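PvdO (Pseudomonas aeruginosa, PDB 5HHA) probably takes part in chromophore maturation in the periplasm, has a formylglycine-generating-enzyme-like fold and binds a calcium ion. Local coordinates at residues Gly215-Tyr229 with Ala238-Asn252. Residues are numbered along the deposited sequence; the frame is centred on the assembly and turned at random.
Sequences GNVYEWVADCWHDHY and AWMEEKCELVQIRGN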
loop_
_atom_site.group_PDB
_atom_site.type_symbol
_atom_site.label_atom_id
_atom_site.label_comp_id
_atom_site.label_asym_id
_atom_site.label_seq_id
_atom_site.Cartn_x
_atom_site.Cartn_y
_atom_site.Cartn_z
ATOM N N GLY A 215 3.723 -0.325 7.681
ATOM C CA GLY A 215 3.671 -1.701 8.141
ATOM C C GLY A 215 2.372 -2.382 7.744
ATOM O O GLY A 215 1.641 -1.937 6.839
ATOM N N ASN A 216 2.096 -3.471 8.444
ATOM C CA ASN A 216 0.880 -4.265 8.301
ATOM C C ASN A 216 0.988 -5.221 7.112
ATOM O O ASN A 216 1.200 -6.417 7.308
ATOM C CB ASN A 216 -0.401 -3.412 8.340
ATOM C CG ASN A 216 -1.519 -4.080 9.124
ATOM O OD1 ASN A 216 -1.313 -5.111 9.745
ATOM N ND2 ASN A 216 -2.705 -3.471 9.108
ATOM N N VAL A 217 0.858 -4.716 5.878
ATOM C CA VAL A 217 1.046 -5.521 4.685
ATOM C C VAL A 217 1.760 -4.721 3.615
ATOM O O VAL A 217 1.643 -3.496 3.551
ATOM C CB VAL A 217 -0.323 -6.003 4.084
ATOM C CG1 VAL A 217 -0.996 -7.003 4.993
ATOM C CG2 VAL A 217 -1.278 -4.864 3.810
ATOM N N TYR A 218 2.484 -5.433 2.763
ATOM C CA TYR A 218 2.847 -4.853 1.458
ATOM C C TYR A 218 1.581 -4.570 0.661
ATOM O O TYR A 218 0.507 -5.105 0.976
ATOM C CB TYR A 218 3.704 -5.849 0.674
ATOM C CG TYR A 218 5.194 -5.706 0.895
ATOM C CD1 TYR A 218 5.936 -4.852 0.091
ATOM C CD2 TYR A 218 5.862 -6.423 1.881
ATOM C CE1 TYR A 218 7.304 -4.722 0.239
ATOM C CE2 TYR A 218 7.246 -6.295 2.036
ATOM C CZ TYR A 218 7.950 -5.426 1.214
ATOM O OH TYR A 218 9.340 -5.276 1.292
ATOM N N GLU A 219 1.718 -3.780 -0.391
ATOM C CA GLU A 219 0.599 -3.376 -1.221
ATOM C C GLU A 219 0.971 -3.446 -2.679
ATOM O O GLU A 219 2.024 -2.937 -3.089
ATOM C CB GLU A 219 0.213 -1.929 -0.951
ATOM C CG GLU A 219 -0.314 -1.685 0.452
ATOM C CD GLU A 219 -0.356 -0.221 0.807
ATOM O OE1 GLU A 219 -0.321 0.628 -0.116
ATOM O OE2 GLU A 219 -0.445 0.093 2.017
ATOM N N TRP A 220 0.077 -3.995 -3.498
ATOM C CA TRP A 220 0.228 -3.871 -4.929
ATOM C C TRP A 220 0.158 -2.404 -5.365
ATOM O O TRP A 220 -0.659 -1.636 -4.849
ATOM C CB TRP A 220 -0.903 -4.600 -5.653
ATOM C CG TRP A 220 -0.905 -6.073 -5.480
ATOM C CD1 TRP A 220 -1.785 -6.786 -4.729
ATOM C CD2 TRP A 220 -0.000 -7.030 -6.067
ATOM N NE1 TRP A 220 -1.494 -8.127 -4.823
ATOM C CE2 TRP A 220 -0.402 -8.301 -5.622
ATOM C CE3 TRP A 220 1.116 -6.936 -6.905
ATOM C CZ2 TRP A 220 0.244 -9.466 -6.008
ATOM C CZ3 TRP A 220 1.758 -8.098 -7.284
ATOM C CH2 TRP A 220 1.326 -9.347 -6.823
ATOM N N VAL A 221 1.007 -2.049 -6.330
ATOM C CA VAL A 221 0.849 -0.817 -7.109
ATOM C C VAL A 221 0.924 -1.213 -8.586
ATOM O O VAL A 221 1.279 -2.328 -8.923
ATOM C CB VAL A 221 1.876 0.278 -6.742
ATOM C CG1 VAL A 221 1.748 0.654 -5.265
ATOM C CG2 VAL A 221 3.279 -0.170 -7.045
ATOM N N ALA A 222 0.611 -0.279 -9.487
ATOM C CA ALA A 222 0.413 -0.645 -10.883
ATOM C C ALA A 222 1.718 -0.922 -11.614
ATOM O O ALA A 222 1.745 -1.709 -12.558
ATOM C CB ALA A 222 -0.345 0.441 -11.637
ATOM N N ASP A 223 2.792 -0.231 -11.231
ATOM C CA ASP A 223 4.005 -0.138 -12.024
ATOM C C ASP A 223 4.651 -1.477 -12.292
ATOM O O ASP A 223 4.710 -2.350 -11.425
ATOM C CB ASP A 223 5.064 0.737 -11.326
ATOM C CG ASP A 223 4.565 2.118 -10.987
ATOM O OD1 ASP A 223 3.459 2.241 -10.431
ATOM O OD2 ASP A 223 5.305 3.094 -11.274
ATOM N N CYS A 224 5.205 -1.609 -13.491
ATOM C CA CYS A 224 6.128 -2.693 -13.773
ATOM C C CYS A 224 7.445 -2.460 -13.061
ATOM O O CYS A 224 7.794 -1.350 -12.752
ATOM C CB CYS A 224 6.355 -2.831 -15.275
ATOM S SG CYS A 224 4.808 -3.316 -16.102
ATOM N N TRP A 225 8.169 -3.538 -12.816
ATOM C CA TRP A 225 9.406 -3.462 -12.047
ATOM C C TRP A 225 10.548 -2.814 -12.828
ATOM O O TRP A 225 10.769 -3.100 -14.024
ATOM C CB TRP A 225 9.842 -4.877 -11.641
ATOM C CG TRP A 225 11.217 -4.907 -11.028
ATOM C CD1 TRP A 225 11.568 -4.434 -9.811
ATOM C CD2 TRP A 225 12.411 -5.437 -11.615
ATOM N NE1 TRP A 225 12.908 -4.623 -9.592
ATOM C CE2 TRP A 225 13.451 -5.239 -10.688
ATOM C CE3 TRP A 225 12.698 -6.052 -12.837
ATOM C CZ2 TRP A 225 14.767 -5.633 -10.938
ATOM C CZ3 TRP A 225 14.010 -6.446 -13.094
ATOM C CH2 TRP A 225 15.026 -6.244 -12.143
ATOM N N HIS A 226 11.297 -1.951 -12.138
ATOM C CA HIS A 226 12.571 -1.428 -12.619
ATOM C C HIS A 226 13.501 -1.396 -11.441
ATOM O O HIS A 226 13.101 -1.127 -10.310
ATOM C CB HIS A 226 12.434 -0.011 -13.234
ATOM C CG HIS A 226 11.415 0.068 -14.322
ATOM N ND1 HIS A 226 10.075 0.186 -14.071
ATOM C CD2 HIS A 226 11.542 0.057 -15.673
ATOM C CE1 HIS A 226 9.402 0.181 -15.205
ATOM N NE2 HIS A 226 10.277 0.132 -16.196
ATOM N N ASP A 227 14.770 -1.635 -11.735
ATOM C CA ASP A 227 15.808 -1.801 -10.731
ATOM C C ASP A 227 16.489 -0.480 -10.307
ATOM O O ASP A 227 17.596 -0.496 -9.736
ATOM C CB ASP A 227 16.848 -2.763 -11.332
ATOM C CG ASP A 227 17.764 -3.357 -10.313
ATOM O OD1 ASP A 227 17.362 -3.550 -9.140
ATOM O OD2 ASP A 227 18.902 -3.679 -10.716
ATOM N N HIS A 228 15.817 0.639 -10.536
ATOM C CA HIS A 228 16.394 1.968 -10.384
ATOM C C HIS A 228 15.306 2.949 -10.786
ATOM O O HIS A 228 14.187 2.546 -11.138
ATOM C CB HIS A 228 17.591 2.078 -11.333
ATOM C CG HIS A 228 17.185 1.857 -12.746
ATOM N ND1 HIS A 228 17.341 0.653 -13.406
ATOM C CD2 HIS A 228 16.507 2.661 -13.591
ATOM C CE1 HIS A 228 16.809 0.748 -14.614
ATOM N NE2 HIS A 228 16.288 1.953 -14.745
ATOM N N TYR A 229 15.636 4.231 -10.775
ATOM C CA TYR A 229 14.717 5.273 -11.233
ATOM C C TYR A 229 15.214 6.039 -12.488
ATOM O O TYR A 229 14.741 7.132 -12.759
ATOM C CB TYR A 229 14.467 6.279 -10.123
ATOM C CG TYR A 229 13.635 5.743 -8.972
ATOM C CD1 TYR A 229 12.347 5.211 -9.177
ATOM C CD2 TYR A 229 14.099 5.828 -7.665
ATOM C CE1 TYR A 229 11.566 4.777 -8.116
ATOM C CE2 TYR A 229 13.307 5.402 -6.598
ATOM C CZ TYR A 229 12.046 4.891 -6.827
ATOM O OH TYR A 229 11.257 4.470 -5.776
ATOM N N ALA A 238 2.078 5.731 -13.445
ATOM C CA ALA A 238 2.731 4.433 -13.283
ATOM C C ALA A 238 3.737 4.180 -14.389
ATOM O O ALA A 238 3.483 4.520 -15.566
ATOM C CB ALA A 238 1.703 3.357 -13.304
ATOM N N TRP A 239 4.864 3.569 -14.054
ATOM C CA TRP A 239 5.920 3.255 -14.996
ATOM C C TRP A 239 5.666 1.885 -15.553
ATOM O O TRP A 239 6.010 0.873 -14.935
ATOM C CB TRP A 239 7.253 3.317 -14.268
ATOM C CG TRP A 239 8.468 3.369 -15.120
ATOM C CD1 TRP A 239 8.541 3.336 -16.482
ATOM C CD2 TRP A 239 9.809 3.459 -14.633
ATOM N NE1 TRP A 239 9.868 3.418 -16.867
ATOM C CE2 TRP A 239 10.660 3.469 -15.748
ATOM C CE3 TRP A 239 10.368 3.509 -13.352
ATOM C CZ2 TRP A 239 12.039 3.548 -15.620
ATOM C CZ3 TRP A 239 11.728 3.569 -13.228
ATOM C CH2 TRP A 239 12.561 3.591 -14.363
ATOM N N MET A 240 5.023 1.861 -16.726
ATOM C CA MET A 240 4.602 0.625 -17.343
ATOM C C MET A 240 5.543 0.174 -18.451
ATOM O O MET A 240 6.288 0.965 -19.035
ATOM C CB MET A 240 3.183 0.783 -17.897
ATOM C CG MET A 240 2.132 1.239 -16.889
ATOM S SD MET A 240 2.080 0.248 -15.385
ATOM C CE MET A 240 1.548 -1.348 -15.997
ATOM N N GLU A 241 5.522 -1.120 -18.709
ATOM C CA GLU A 241 6.211 -1.695 -19.850
ATOM C C GLU A 241 5.169 -2.554 -20.547
ATOM O O GLU A 241 4.187 -2.990 -19.930
ATOM C CB GLU A 241 7.437 -2.515 -19.416
ATOM C CG GLU A 241 8.497 -1.719 -18.620
ATOM C CD GLU A 241 9.255 -0.715 -19.463
ATOM O OE1 GLU A 241 9.178 -0.842 -20.706
ATOM O OE2 GLU A 241 9.918 0.199 -18.908
ATOM N N GLU A 242 5.363 -2.762 -21.844
ATOM C CA GLU A 242 4.403 -3.505 -22.642
ATOM C C GLU A 242 4.207 -4.881 -22.021
ATOM O O GLU A 242 3.078 -5.336 -21.837
ATOM C CB GLU A 242 4.909 -3.632 -24.077
ATOM C CG GLU A 242 3.807 -3.690 -25.122
ATOM C CD GLU A 242 4.328 -3.388 -26.517
ATOM O OE1 GLU A 242 4.252 -2.218 -26.952
ATOM O OE2 GLU A 242 4.826 -4.322 -27.175
ATOM N N LYS A 243 5.319 -5.527 -21.683
ATOM C CA LYS A 243 5.296 -6.848 -21.085
ATOM C C LYS A 243 6.108 -6.801 -19.800
ATOM O O LYS A 243 7.222 -6.269 -19.796
ATOM C CB LYS A 243 5.916 -7.883 -22.030
ATOM C CG LYS A 243 5.326 -7.883 -23.435
ATOM C CD LYS A 243 6.058 -8.856 -24.346
ATOM C CE LYS A 243 5.357 -8.961 -25.699
ATOM N NZ LYS A 243 5.909 -10.061 -26.547
ATOM N N CYS A 244 5.551 -7.358 -18.724
ATOM C CA CYS A 244 6.189 -7.326 -17.404
ATOM C C CYS A 244 6.084 -8.638 -16.652
ATOM O O CYS A 244 4.995 -9.075 -16.284
ATOM C CB CYS A 244 5.553 -6.245 -16.540
ATOM S SG CYS A 244 5.353 -4.725 -17.420
ATOM N N GLU A 245 7.233 -9.226 -16.355
ATOM C CA GLU A 245 7.278 -10.435 -15.560
ATOM C C GLU A 245 7.099 -10.104 -14.079
ATOM O O GLU A 245 6.652 -10.934 -13.316
ATOM C CB GLU A 245 8.619 -11.144 -15.737
ATOM C CG GLU A 245 8.585 -12.637 -15.395
ATOM C CD GLU A 245 9.206 -12.964 -14.050
ATOM O OE1 GLU A 245 10.460 -12.992 -13.963
ATOM O OE2 GLU A 245 8.440 -13.206 -13.084
ATOM N N LEU A 246 7.468 -8.883 -13.698
ATOM C CA LEU A 246 7.438 -8.448 -12.304
ATOM C C LEU A 246 6.820 -7.070 -12.227
ATOM O O LEU A 246 7.009 -6.247 -13.126
ATOM C CB LEU A 246 8.838 -8.398 -11.721
ATOM C CG LEU A 246 9.588 -9.723 -11.675
ATOM C CD1 LEU A 246 11.030 -9.488 -11.275
ATOM C CD2 LEU A 246 8.932 -10.688 -10.711
ATOM N N VAL A 247 6.046 -6.848 -11.165
ATOM C CA VAL A 247 5.502 -5.542 -10.865
ATOM C C VAL A 247 5.956 -5.108 -9.475
ATOM O O VAL A 247 6.442 -5.906 -8.694
ATOM C CB VAL A 247 3.955 -5.548 -10.941
ATOM C CG1 VAL A 247 3.471 -5.814 -12.380
ATOM C CG2 VAL A 247 3.341 -6.516 -9.930
ATOM N N GLN A 248 5.817 -3.827 -9.185
ATOM C CA GLN A 248 6.222 -3.282 -7.892
ATOM C C GLN A 248 5.176 -3.536 -6.820
ATOM O O GLN A 248 3.964 -3.519 -7.080
ATOM C CB GLN A 248 6.429 -1.760 -7.992
ATOM C CG GLN A 248 7.429 -1.317 -9.038
ATOM C CD GLN A 248 8.914 -1.545 -8.731
ATOM O OE1 GLN A 248 9.332 -1.944 -7.639
ATOM N NE2 GLN A 248 9.713 -1.284 -9.703
ATOM N N ILE A 249 5.653 -3.710 -5.591
ATOM C CA ILE A 249 4.830 -3.677 -4.389
ATOM C C ILE A 249 5.497 -2.705 -3.414
ATOM O O ILE A 249 6.709 -2.444 -3.485
ATOM C CB ILE A 249 4.638 -5.084 -3.768
ATOM C CG1 ILE A 249 5.980 -5.719 -3.443
ATOM C CG2 ILE A 249 3.846 -5.967 -4.712
ATOM C CD1 ILE A 249 5.877 -7.103 -2.757
ATOM N N ARG A 250 4.712 -2.137 -2.513
ATOM C CA ARG A 250 5.201 -1.105 -1.607
ATOM C C ARG A 250 4.780 -1.371 -0.172
ATOM O O ARG A 250 3.834 -2.115 0.103
ATOM C CB ARG A 250 4.711 0.273 -2.047
ATOM C CG ARG A 250 5.610 0.890 -3.141
ATOM C CD ARG A 250 7.044 1.098 -2.627
ATOM N NE ARG A 250 7.849 1.935 -3.513
ATOM C CZ ARG A 250 8.285 3.147 -3.215
ATOM N NH1 ARG A 250 8.093 3.727 -2.032
ATOM N NH2 ARG A 250 9.017 3.766 -4.110
ATOM N N GLY A 251 5.453 -0.698 0.747
ATOM C CA GLY A 251 5.202 -0.829 2.168
ATOM C C GLY A 251 6.030 -1.948 2.756
ATOM O O GLY A 251 7.132 -2.248 2.318
ATOM N N ASN A 252 5.505 -2.546 3.820
ATOM C CA ASN A 252 6.211 -3.625 4.508
ATOM C C ASN A 252 5.181 -4.420 5.298
ATOM O O ASN A 252 4.187 -3.855 5.745
ATOM C CB ASN A 252 7.269 -3.028 5.445
ATOM C CG ASN A 252 8.282 -4.040 5.906
ATOM O OD1 ASN A 252 8.554 -5.023 5.222
ATOM N ND2 ASN A 252 8.896 -3.765 7.038
HETATM O O HOH W 1 2.775 -1.101 4.297
HETATM O O HOH W 2 10.362 -6.283 3.545
#
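Glu219 and Arg250 form a hydrogen-bonded pair in an antiparallel beta ladder, two neighbouring strands of the mixed sheet in this formylglycine-generating-enzyme-like domain. Glu219 N reaches Arg250 O at 2.7 Å, and Arg250 N returns the bond to Glu219 O. Beyond Trp220 and Ile249 the register slips by two residues, a beta bulge where the chain turns a corner at Ala222. Gln248 spans it, its O taking a weak bond from Val221 N and its N donating to Asp223 O; Trp225 N to Leu246 O follows.

Apolar side chains suit the face carrying Trp220 and Ile249: the indole CZ3 meets Val247 CG2 at its edge, 3.5 Å away, while CE3 touches Ile249 CG2, and helix 131-145 packs against the same indole. The other face carries charge, Arg250 pairing with Glu154 and Glu158 and Glu219 with Arg157 and Arg281. At the calcium-site end, Asn252 CA lies over the Tyr218 ring in a CH-pi contact, and one water links Tyr218 OH, also held by Asn267, to Asn252 OD1.

Past the corner, a disulfide joins Cys224 SG to Cys244 SG (2.0 Å), tying the loop to the strand at Cys244; Cys224 N bonds to Trp239 O. Asp223 OD2 accepts a hydrogen bond from Trp239 N above the carboxylate plane, while OD1 accepts one from the backbone N of Glu154. With CG anti to the backbone N (chi1 -165°), the Trp239 indole stacks face to face on His226, planes 6° apart. The imidazole face remains available because its polar bond is in plane: His226 NE2 donates to the anti lone pair of Glu241 OE2, nearly straight at 2.7 Å.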